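Local coordinates for protein putative pyridoxal phosphate-dependent transferase (Clostridium difficile, PDB 4DQ6) that is probably a pyridoxal-5'-phosphate-dependent transferase of the class I and II aminotransferase family and holds that cofactor in a pocket, at residues 70-73 / 74-78. Residues are numbered along the deposited sequence; the frame is centred on the assembly and turned at random.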
loop_
_atom_site.group_PDB
_atom_site.type_symbol
_atom_site.label_atom_id
_atom_site.label_comp_id
_atom_site.label_asym_id
_atom_site.label_seq_id
_atom_site.Cartn_x
_atom_site.Cartn_y
_atom_site.Cartn_z
ATOM N N ASP A 70 -17.822 -3.724 8.484
ATOM C CA ASP A 70 -18.862 -3.383 7.511
ATOM C C ASP A 70 -19.113 -1.872 7.433
ATOM O O ASP A 70 -19.470 -1.361 6.388
ATOM C CB ASP A 70 -20.181 -4.047 7.903
ATOM C CG ASP A 70 -20.181 -5.554 7.708
ATOM O OD1 ASP A 70 -19.248 -6.106 7.079
ATOM O OD2 ASP A 70 -21.161 -6.178 8.175
ATOM N N SER A 71 -18.933 -1.160 8.544
ATOM C CA SER A 71 -19.167 0.306 8.612
ATOM C C SER A 71 -18.300 1.128 7.628
ATOM O O SER A 71 -18.721 2.201 7.193
ATOM C CB SER A 71 -18.906 0.829 10.039
ATOM O OG SER A 71 -17.581 0.609 10.477
ATOM N N TYR A 72 -17.136 0.587 7.249
ATOM C CA TYR A 72 -16.247 1.271 6.331
ATOM C C TYR A 72 -16.889 1.376 4.937
ATOM O O TYR A 72 -17.131 2.466 4.429
ATOM C CB TYR A 72 -14.917 0.534 6.279
ATOM C CG TYR A 72 -13.920 1.023 5.305
ATOM C CD1 TYR A 72 -13.933 0.617 3.986
ATOM C CD2 TYR A 72 -12.912 1.903 5.712
ATOM C CE1 TYR A 72 -12.970 1.061 3.081
ATOM C CE2 TYR A 72 -11.916 2.336 4.874
ATOM C CZ TYR A 72 -11.955 1.959 3.541
ATOM O OH TYR A 72 -11.020 2.321 2.556
ATOM N N ASN A 73 -17.261 0.234 4.352
ATOM C CA ASN A 73 -17.906 0.277 3.010
ATOM C C ASN A 73 -19.321 0.890 3.106
ATOM O O ASN A 73 -19.750 1.535 2.179
ATOM C CB ASN A 73 -17.955 -1.098 2.337
ATOM C CG ASN A 73 -16.615 -1.479 1.730
ATOM O OD1 ASN A 73 -15.746 -0.618 1.541
ATOM N ND2 ASN A 73 -16.430 -2.782 1.422
ATOM N N GLU A 74 -20.019 0.732 4.239
ATOM C CA GLU A 74 -21.306 1.424 4.446
ATOM C C GLU A 74 -21.142 2.958 4.339
ATOM O O GLU A 74 -21.990 3.615 3.765
ATOM C CB GLU A 74 -21.940 1.052 5.794
ATOM C CG GLU A 74 -22.471 -0.377 5.771
ATOM C CD GLU A 74 -22.879 -1.017 7.109
ATOM O OE1 GLU A 74 -22.592 -0.488 8.231
ATOM O OE2 GLU A 74 -23.499 -2.129 7.012
ATOM N N SER A 75 -20.036 3.515 4.855
ATOM C CA SER A 75 -19.832 4.937 4.752
ATOM C C SER A 75 -19.684 5.386 3.305
ATOM O O SER A 75 -20.130 6.485 2.936
ATOM C CB SER A 75 -18.622 5.407 5.602
ATOM O OG SER A 75 -17.364 5.098 5.047
ATOM N N ILE A 76 -18.999 4.545 2.516
ATOM C CA ILE A 76 -18.818 4.818 1.103
ATOM C C ILE A 76 -20.164 4.746 0.349
ATOM O O ILE A 76 -20.514 5.645 -0.413
ATOM C CB ILE A 76 -17.800 3.859 0.467
ATOM C CG1 ILE A 76 -16.419 4.091 1.110
ATOM C CG2 ILE A 76 -17.754 4.022 -1.056
ATOM C CD1 ILE A 76 -15.375 3.014 0.785
ATOM N N VAL A 77 -20.892 3.676 0.547
ATOM C CA VAL A 77 -22.188 3.513 -0.111
ATOM C C VAL A 77 -23.077 4.706 0.211
ATOM O O VAL A 77 -23.721 5.268 -0.642
ATOM C CB VAL A 77 -22.887 2.194 0.324
ATOM C CG1 VAL A 77 -24.338 2.147 -0.170
ATOM C CG2 VAL A 77 -22.073 0.994 -0.169
ATOM N N ASN A 78 -23.108 5.107 1.481
ATOM C CA ASN A 78 -23.943 6.232 1.889
ATOM C C ASN A 78 -23.522 7.546 1.320
ATOM O O ASN A 78 -24.345 8.334 0.907
ATOM C CB ASN A 78 -23.997 6.282 3.421
ATOM C CG ASN A 78 -24.734 5.081 3.987
ATOM O OD1 ASN A 78 -25.530 4.411 3.258
ATOM N ND2 ASN A 78 -24.488 4.759 5.259
#
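Ser75 holds OG between its own backbone N and carbonyl carbon (chi1 75°), which swings the hydroxyl back over the preceding turn of helix 70-84 and onto Tyr72 O. Ser75 OG donates a hydrogen bond of 2.7 Å to Tyr72 O, on a lone pair in the carbonyl plane. Tyr72 O also receives two weak backbone bonds, from Ser75 N and, at 3.4 Å, from Ile76 N. Beside it the regular helix bond from Val77 N to Asn73 O is nearly straight at 173°. Tyr72 and Ile76 lie one turn apart; chi1 of 175° at Tyr72, with CG beside the carbonyl carbon, carries the ring out so that Ile76 CD1 meets Tyr72 CE1 obliquely at 3.9 Å. CD1 of Ile76 also lies 3.7 Å from Asn73 OD1, which sits at the ring's edge, in its plane. Helix 275-287 and Leu93 flank this side, and Tyr72 OH is hydrogen-bonded to Asn273 ND2. On the exposed flank, the extended side chain of Glu74 runs back toward Asp70, its CG 3.2 Å from Asp70 O, and the two carboxylates probably disfavour each other mildly. The buried serine hydroxyl is thereby satisfied within the helix, and its bond may make up for the weak Ile76 N bond to the same carbonyl.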